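Long-range contacts in PKS (Streptomyces albus, PDB 4OQJ), which probably condenses acyl units held on acyl carrier proteins, as a ketosynthase region of the AT-less type I polyketide synthase for oxazolomycin: residues 212-217 and 264-269; 281-286 and 446-451; 277-282 and 691-696. All blocks are in the same frame, centred on the assembly; numbering follows the deposited sequence.

Contact 1 (212-217 and 264-269); sequences CTMALA and VLKRLS
Met214, a selenomethionine, lies across both Lys266 and Val264 of the adjoining strand. Met214 CB sits 3.7 Å from Leu265 O. CG comes next and meets the Lys266 chain, with Lys266 CE 3.8 Å from Met214 CG. The chain then bends at chi3 (46°), which brings Met214 CE to 3.7 Å from Val264 CG1, crossing that valine at a slant. Leu216 and Val264 run side by side on the same face. Strands 214-217 and 264-267 are antiparallel neighbours in the mixed sheet of the N-terminal half of the thiolase-type ketosynthase fold. Ala215 and Leu265 form the hydrogen-bonded pair: Ala215 N gives its hydrogen to Leu265 O at 2.9 Å, and Leu265 N gives its own to Ala215 O at 2.8 Å. The second bond lies in the carbonyl plane. Where the strands part, two waters lie in the gap. One accepts from Arg267 N and probably donates to Thr213 O. The other accepts from Arg267 NE, at the guanidinium edge, and probably donates to Cys212 O. Helix 105-121 packs on the Met214 and Leu216 face, helix 195-209 on the Leu265 and Ala217 face. The ammonium of Lys266 forms salt bridges with Asp274 and Asp276.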
loop_
_atom_site.group_PDB
_atom_site.type_symbol
_atom_site.label_atom_id
_atom_site.label_comp_id
_atom_site.label_asym_id
_atom_site.label_seq_id
_atom_site.Cartn_x
_atom_site.Cartn_y
_atom_site.Cartn_z
ATOM N N CYS A 212 -4.481 -2.268 13.312
ATOM C CA CYS A 212 -3.501 -3.028 14.092
ATOM C C CYS A 212 -2.970 -2.225 15.280
ATOM O O CYS A 212 -3.194 -1.024 15.372
ATOM C CB CYS A 212 -2.328 -3.468 13.203
ATOM S SG CYS A 212 -1.569 -2.161 12.265
ATOM N N THR A 213 -2.259 -2.896 16.184
ATOM C CA THR A 213 -1.720 -2.235 17.383
ATOM C C THR A 213 -0.208 -2.035 17.266
ATOM O O THR A 213 0.364 -1.179 17.939
ATOM C CB THR A 213 -2.066 -3.028 18.662
ATOM O OG1 THR A 213 -1.412 -4.302 18.657
ATOM C CG2 THR A 213 -3.580 -3.242 18.754
HETATM N N MSE A 214 0.426 -2.807 16.391
HETATM C CA MSE A 214 1.823 -2.602 16.023
HETATM C C MSE A 214 1.963 -2.827 14.537
HETATM O O MSE A 214 1.129 -3.498 13.936
HETATM C CB MSE A 214 2.758 -3.561 16.770
HETATM C CG MSE A 214 3.006 -3.246 18.225
HETATM SE SE MSE A 214 3.824 -4.788 19.146
HETATM C CE MSE A 214 5.168 -5.258 17.875
ATOM N N ALA A 215 3.019 -2.290 13.936
ATOM C CA ALA A 215 3.236 -2.495 12.508
ATOM C C ALA A 215 4.714 -2.485 12.166
ATOM O O ALA A 215 5.470 -1.677 12.707
ATOM C CB ALA A 215 2.502 -1.420 11.707
ATOM N N LEU A 216 5.125 -3.397 11.291
ATOM C CA LEU A 216 6.434 -3.301 10.655
ATOM C C LEU A 216 6.345 -2.524 9.358
ATOM O O LEU A 216 5.362 -2.632 8.617
ATOM C CB LEU A 216 7.024 -4.678 10.359
ATOM C CG LEU A 216 7.816 -5.294 11.501
ATOM C CD1 LEU A 216 6.877 -5.974 12.467
ATOM C CD2 LEU A 216 8.843 -6.249 10.976
ATOM N N ALA A 217 7.389 -1.758 9.079
ATOM C CA ALA A 217 7.543 -1.093 7.796
ATOM C C ALA A 217 8.985 -1.255 7.375
ATOM O O ALA A 217 9.896 -1.061 8.179
ATOM C CB ALA A 217 7.163 0.383 7.885
ATOM N N VAL A 264 9.758 -1.079 13.679
ATOM C CA VAL A 264 8.550 -1.546 14.359
ATOM C C VAL A 264 7.886 -0.331 15.001
ATOM O O VAL A 264 8.529 0.395 15.760
ATOM C CB VAL A 264 8.887 -2.601 15.424
ATOM C CG1 VAL A 264 7.630 -3.092 16.156
ATOM C CG2 VAL A 264 9.639 -3.763 14.807
ATOM N N LEU A 265 6.614 -0.108 14.676
ATOM C CA LEU A 265 5.889 1.102 15.042
ATOM C C LEU A 265 4.708 0.762 15.944
ATOM O O LEU A 265 4.097 -0.297 15.799
ATOM C CB LEU A 265 5.397 1.822 13.782
ATOM C CG LEU A 265 6.503 2.114 12.756
ATOM C CD1 LEU A 265 5.929 2.712 11.482
ATOM C CD2 LEU A 265 7.555 3.041 13.341
ATOM N N LYS A 266 4.400 1.677 16.862
ATOM C CA LYS A 266 3.322 1.528 17.832
ATOM C C LYS A 266 2.903 2.918 18.286
ATOM O O LYS A 266 3.742 3.811 18.352
ATOM C CB LYS A 266 3.796 0.700 19.032
ATOM C CG LYS A 266 2.723 0.434 20.090
ATOM C CD LYS A 266 3.331 -0.192 21.353
ATOM C CE LYS A 266 2.780 -1.557 21.645
ATOM N NZ LYS A 266 3.272 -2.141 22.939
ATOM N N ARG A 267 1.631 3.124 18.600
ATOM C CA ARG A 267 1.224 4.427 19.116
ATOM C C ARG A 267 2.108 4.767 20.287
ATOM O O ARG A 267 2.402 3.902 21.101
ATOM C CB ARG A 267 -0.217 4.444 19.585
ATOM C CG ARG A 267 -1.253 4.310 18.520
ATOM C CD ARG A 267 -2.592 4.543 19.162
ATOM N NE ARG A 267 -3.700 4.279 18.259
ATOM C CZ ARG A 267 -4.524 5.207 17.782
ATOM N NH1 ARG A 267 -4.385 6.497 18.109
ATOM N NH2 ARG A 267 -5.504 4.836 16.970
ATOM N N LEU A 268 2.531 6.015 20.377
ATOM C CA LEU A 268 3.439 6.404 21.455
ATOM C C LEU A 268 2.811 6.185 22.817
ATOM O O LEU A 268 3.475 5.692 23.730
ATOM C CB LEU A 268 3.859 7.865 21.319
ATOM C CG LEU A 268 4.730 8.392 22.459
ATOM C CD1 LEU A 268 5.993 7.564 22.609
ATOM C CD2 LEU A 268 5.079 9.879 22.231
ATOM N N SER A 269 1.540 6.545 22.967
ATOM C CA SER A 269 0.874 6.363 24.261
ATOM C C SER A 269 0.875 4.891 24.663
ATOM O O SER A 269 1.144 4.587 25.816
ATOM C CB SER A 269 -0.557 6.890 24.233
ATOM O OG SER A 269 -1.327 6.197 23.266
HETATM O O HOH W 1 -3.342 1.392 17.478
HETATM O O HOH W 2 -0.451 1.126 18.778
#

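Contact 2 (281-286 and 446-451); sequences VIKGTA and IVEEPP
A chi1 of -173° holds Glu448 CG trans to N and the chain runs out straight, while Lys283 bends at chi2 (-77°) and again at chi3. The bends carry the lysine chain slantwise across the glutamate. Lys283 CG and CD both pack on Glu448 CB, and Lys283 CE lies 3.5 Å from Glu448 OE1. The charged ends remain further apart: the salt bridge from Lys283 NZ to Glu448 OE1 is long, at 3.9 Å. Each charge has a second partner, Asp22 for Lys283 and Arg430 for Glu448. Most of the touching is done by the lysine methylenes, against Glu448 CB and OE1. Lys283 CB also touches Ile446 CG2, at 3.9 Å.

The backbones form an antiparallel ladder with a beta bulge. Val281 and Glu448 make a hydrogen-bonded pair, with Glu448 N to Val281 O at 2.7 Å. Ile282 and Val447 form the next, non-hydrogen-bonded pair. The register then slips by one residue. Lys283 N binds Ile446 O at 2.8 Å, and Ile446 N binds Gly284 O at 2.8 Å in a straight bond. Gly284 N is buried without a partner. At the other end, Val281 CG2 meets the ring of Pro451 at CD.

These are adjoining strands of the mixed sheet of the ketosynthase fold. Strand 23-31 flanks 281-286 on its other edge, and strand 430-436 flanks 446-448. Helix 376-390 packs on Val447, and helix 302-316 touches Lys283 and Ala286.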
loop_
_atom_site.group_PDB
_atom_site.type_symbol
_atom_site.label_atom_id
_atom_site.label_comp_id
_atom_site.label_asym_id
_atom_site.label_seq_id
_atom_site.Cartn_x
_atom_site.Cartn_y
_atom_site.Cartn_z
ATOM N N VAL A 281 10.289 9.273 17.932
ATOM C CA VAL A 281 8.855 9.485 17.735
ATOM C C VAL A 281 8.590 10.067 16.340
ATOM O O VAL A 281 9.177 11.058 15.950
ATOM C CB VAL A 281 8.267 10.424 18.801
ATOM C CG1 VAL A 281 6.774 10.623 18.595
ATOM C CG2 VAL A 281 8.554 9.889 20.202
ATOM N N ILE A 282 7.724 9.409 15.586
ATOM C CA ILE A 282 7.245 9.924 14.310
ATOM C C ILE A 282 6.057 10.827 14.603
ATOM O O ILE A 282 5.046 10.391 15.169
ATOM C CB ILE A 282 6.874 8.784 13.364
ATOM C CG1 ILE A 282 8.136 7.990 13.013
ATOM C CG2 ILE A 282 6.214 9.320 12.091
ATOM C CD1 ILE A 282 7.866 6.705 12.283
ATOM N N LYS A 283 6.223 12.104 14.275
ATOM C CA LYS A 283 5.238 13.135 14.569
ATOM C C LYS A 283 4.238 13.251 13.440
ATOM O O LYS A 283 3.085 13.645 13.647
ATOM C CB LYS A 283 5.929 14.485 14.781
ATOM C CG LYS A 283 7.043 14.477 15.822
ATOM C CD LYS A 283 6.499 14.469 17.235
ATOM C CE LYS A 283 5.855 15.802 17.619
ATOM N NZ LYS A 283 5.214 15.714 18.961
ATOM N N GLY A 284 4.686 12.915 12.233
ATOM C CA GLY A 284 3.834 13.031 11.069
ATOM C C GLY A 284 4.529 12.564 9.803
ATOM O O GLY A 284 5.763 12.458 9.747
ATOM N N THR A 285 3.724 12.264 8.792
ATOM C CA THR A 285 4.223 11.786 7.507
ATOM C C THR A 285 3.328 12.320 6.409
ATOM O O THR A 285 2.163 12.612 6.654
ATOM C CB THR A 285 4.235 10.247 7.416
ATOM O OG1 THR A 285 2.884 9.758 7.402
ATOM C CG2 THR A 285 4.987 9.612 8.589
ATOM N N ALA A 286 3.867 12.432 5.201
ATOM C CA ALA A 286 3.074 12.846 4.057
ATOM C C ALA A 286 3.601 12.165 2.810
ATOM O O ALA A 286 4.796 11.882 2.703
ATOM C CB ALA A 286 3.092 14.362 3.903
ATOM N N ILE A 446 8.480 13.316 9.698
ATOM C CA ILE A 446 8.981 14.161 10.776
ATOM C C ILE A 446 9.239 13.273 11.972
ATOM O O ILE A 446 8.344 12.547 12.426
ATOM C CB ILE A 446 7.992 15.266 11.177
ATOM C CG1 ILE A 446 7.622 16.140 9.961
ATOM C CG2 ILE A 446 8.564 16.105 12.333
ATOM C CD1 ILE A 446 8.784 16.832 9.295
ATOM N N VAL A 447 10.461 13.339 12.477
ATOM C CA VAL A 447 10.902 12.481 13.577
ATOM C C VAL A 447 11.418 13.349 14.722
ATOM O O VAL A 447 12.131 14.326 14.486
ATOM C CB VAL A 447 12.026 11.503 13.142
ATOM C CG1 VAL A 447 12.268 10.480 14.218
ATOM C CG2 VAL A 447 11.674 10.799 11.841
ATOM N N GLU A 448 11.053 12.981 15.952
ATOM C CA GLU A 448 11.495 13.675 17.158
ATOM C C GLU A 448 12.265 12.727 18.092
ATOM O O GLU A 448 12.064 11.495 18.096
ATOM C CB GLU A 448 10.285 14.277 17.876
ATOM C CG GLU A 448 10.609 15.167 19.060
ATOM C CD GLU A 448 9.374 15.879 19.603
ATOM O OE1 GLU A 448 8.920 16.866 18.980
ATOM O OE2 GLU A 448 8.842 15.440 20.643
ATOM N N GLU A 449 13.159 13.296 18.887
ATOM C CA GLU A 449 13.909 12.496 19.832
ATOM C C GLU A 449 12.925 11.897 20.836
ATOM O O GLU A 449 11.846 12.444 21.061
ATOM C CB GLU A 449 14.975 13.331 20.528
ATOM C CG GLU A 449 14.424 14.442 21.414
ATOM C CD GLU A 449 15.531 15.140 22.185
ATOM O OE1 GLU A 449 16.280 14.426 22.885
ATOM O OE2 GLU A 449 15.664 16.382 22.081
ATOM N N PRO A 450 13.277 10.745 21.410
ATOM C CA PRO A 450 12.325 10.113 22.319
ATOM C C PRO A 450 12.212 10.873 23.637
ATOM O O PRO A 450 13.128 11.619 23.997
ATOM C CB PRO A 450 12.919 8.720 22.525
ATOM C CG PRO A 450 14.386 8.918 22.365
ATOM C CD PRO A 450 14.547 10.006 21.326
ATOM N N PRO A 451 11.093 10.696 24.352
ATOM C CA PRO A 451 10.968 11.349 25.658
ATOM C C PRO A 451 11.920 10.737 26.681
ATOM O O PRO A 451 12.342 9.583 26.520
ATOM C CB PRO A 451 9.504 11.105 26.036
ATOM C CG PRO A 451 9.121 9.866 25.282
ATOM C CD PRO A 451 9.907 9.890 24.011
#

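Contact 3 (277-282 and 691-696); sequences TVHAVI and RVPLPT
Thr277 OG1 donates a hydrogen bond to Arg691 O at 2.6 Å, in the carbonyl plane and on a lone pair. The C=O...donor angle is 145°. With OG1 anti to the carbonyl carbon (chi1 -67°), the hydroxyl is turned to the incoming chain.

Other contacts are van der Waals. Pro693 CD comes up to the end of Thr277, 3.7 Å from Thr277 OG1. Thr277 CG2 is only loosely near Pro693 CD, at 4.2 Å. His279 and Pro693 run antiparallel past one another. Pro693 CG rests 3.8 Å from His279 NE2, oblique to the imidazole ring. Val692 CA lies 3.6 Å from Thr277 OG1.

The contact is small and lies at the surface. It ties an irregular segment near the end of the modelled chain to the turn that leads into strand 280-289. That segment carries the start of an LPTYPF-type linker, which in related synthases runs back over the ketosynthase surface. Arg691 turns its side chain away, to the carbonyl of Gly122 and a cation-pi contact with Tyr123. Helix 376-390 packs against Thr277 and His279, and helix 105-121 against Pro693. Helix 496-505 lies against Arg691, Val692 and Leu694.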
loop_
_atom_site.group_PDB
_atom_site.type_symbol
_atom_site.label_atom_id
_atom_site.label_comp_id
_atom_site.label_asym_id
_atom_site.label_seq_id
_atom_site.Cartn_x
_atom_site.Cartn_y
_atom_site.Cartn_z
ATOM N N THR A 277 10.891 0.238 24.885
ATOM C CA THR A 277 11.924 1.209 24.544
ATOM C C THR A 277 11.464 2.055 23.352
ATOM O O THR A 277 11.091 1.514 22.310
ATOM C CB THR A 277 13.240 0.518 24.213
ATOM O OG1 THR A 277 13.751 -0.105 25.402
ATOM C CG2 THR A 277 14.274 1.521 23.708
ATOM N N VAL A 278 11.454 3.374 23.514
ATOM C CA VAL A 278 11.134 4.287 22.405
ATOM C C VAL A 278 12.447 4.829 21.832
ATOM O O VAL A 278 13.215 5.491 22.526
ATOM C CB VAL A 278 10.217 5.436 22.873
ATOM C CG1 VAL A 278 9.857 6.367 21.720
ATOM C CG2 VAL A 278 8.944 4.870 23.504
ATOM N N HIS A 279 12.731 4.493 20.584
ATOM C CA HIS A 279 13.968 4.918 19.930
ATOM C C HIS A 279 13.828 6.331 19.349
ATOM O O HIS A 279 14.792 7.097 19.280
ATOM C CB HIS A 279 14.347 3.927 18.830
ATOM C CG HIS A 279 14.754 2.584 19.346
ATOM N ND1 HIS A 279 13.848 1.669 19.831
ATOM C CD2 HIS A 279 15.977 2.019 19.487
ATOM C CE1 HIS A 279 14.493 0.586 20.234
ATOM N NE2 HIS A 279 15.780 0.769 20.025
ATOM N N ALA A 280 12.613 6.662 18.943
ATOM C CA ALA A 280 12.311 7.982 18.394
ATOM C C ALA A 280 10.802 8.076 18.222
ATOM O O ALA A 280 10.113 7.055 18.333
ATOM C CB ALA A 280 13.029 8.192 17.068
ATOM N N VAL A 281 10.289 9.273 17.932
ATOM C CA VAL A 281 8.855 9.485 17.735
ATOM C C VAL A 281 8.590 10.067 16.340
ATOM O O VAL A 281 9.177 11.058 15.950
ATOM C CB VAL A 281 8.267 10.424 18.801
ATOM C CG1 VAL A 281 6.774 10.623 18.595
ATOM C CG2 VAL A 281 8.554 9.889 20.202
ATOM N N ILE A 282 7.724 9.409 15.586
ATOM C CA ILE A 282 7.245 9.924 14.310
ATOM C C ILE A 282 6.057 10.827 14.603
ATOM O O ILE A 282 5.046 10.391 15.169
ATOM C CB ILE A 282 6.874 8.784 13.364
ATOM C CG1 ILE A 282 8.136 7.990 13.013
ATOM C CG2 ILE A 282 6.214 9.320 12.091
ATOM C CD1 ILE A 282 7.866 6.705 12.283
ATOM N N ARG A 691 10.780 -3.683 28.042
ATOM C CA ARG A 691 11.491 -4.324 26.940
ATOM C C ARG A 691 12.693 -3.489 26.509
ATOM O O ARG A 691 12.573 -2.278 26.325
ATOM C CB ARG A 691 10.547 -4.532 25.754
ATOM C CG ARG A 691 9.586 -5.652 25.984
ATOM C CD ARG A 691 8.518 -5.669 24.943
ATOM N NE ARG A 691 7.709 -6.874 25.034
ATOM C CZ ARG A 691 6.726 -7.053 25.909
ATOM N NH1 ARG A 691 6.428 -6.112 26.798
ATOM N NH2 ARG A 691 6.047 -8.186 25.895
ATOM N N VAL A 692 13.847 -4.131 26.335
ATOM C CA VAL A 692 15.072 -3.397 25.982
ATOM C C VAL A 692 15.822 -4.103 24.860
ATOM O O VAL A 692 15.726 -5.332 24.728
ATOM C CB VAL A 692 16.011 -3.237 27.198
ATOM C CG1 VAL A 692 15.320 -2.457 28.310
ATOM C CG2 VAL A 692 16.460 -4.607 27.736
ATOM N N PRO A 693 16.587 -3.342 24.060
ATOM C CA PRO A 693 17.388 -3.952 22.993
ATOM C C PRO A 693 18.443 -4.926 23.506
ATOM O O PRO A 693 19.266 -4.549 24.333
ATOM C CB PRO A 693 18.057 -2.744 22.317
ATOM C CG PRO A 693 17.219 -1.587 22.674
ATOM C CD PRO A 693 16.694 -1.872 24.046
ATOM N N LEU A 694 18.406 -6.164 23.022
ATOM C CA LEU A 694 19.431 -7.156 23.327
ATOM C C LEU A 694 19.875 -7.757 22.001
ATOM O O LEU A 694 19.235 -7.505 20.985
ATOM C CB LEU A 694 18.893 -8.234 24.258
ATOM C CG LEU A 694 18.424 -7.755 25.630
ATOM C CD1 LEU A 694 17.668 -8.852 26.330
ATOM C CD2 LEU A 694 19.608 -7.325 26.470
ATOM N N PRO A 695 20.969 -8.540 21.991
ATOM C CA PRO A 695 21.406 -9.052 20.686
ATOM C C PRO A 695 20.332 -9.902 20.028
ATOM O O PRO A 695 19.492 -10.463 20.728
ATOM C CB PRO A 695 22.641 -9.883 21.024
ATOM C CG PRO A 695 23.181 -9.247 22.299
ATOM C CD PRO A 695 21.948 -8.831 23.062
ATOM N N THR A 696 20.372 -9.968 18.700
ATOM C CA THR A 696 19.350 -10.646 17.912
ATOM C C THR A 696 19.867 -12.015 17.477
ATOM O O THR A 696 21.033 -12.343 17.712
ATOM C CB THR A 696 18.934 -9.769 16.711
ATOM O OG1 THR A 696 20.091 -9.325 15.971
ATOM C CG2 THR A 696 18.210 -8.553 17.227
#

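How the contacts relate
From the N terminus, contact 1 closes first, when strand 259-267 returns beside strand 214-221. Helix 268-274 then leads to residues 277-286, where contacts 2 and 3 both start. They share Val281 and Ile282. Contact 2 closes at 446-451 and contact 3 only at 691-696, so the loop of contact 2 lies within the longer loop of contact 3, which runs on through the helices and strands from 465-471 onward. Contacts 1 and 2 belong to one sheet, with strand 23-31 between their strand pairs; Leu265 still packs on Ile282 and Leu268 on Val281. Pro450 touches the backbone of Val278 and His279. Contact 3 brings the late chain back to this sheet.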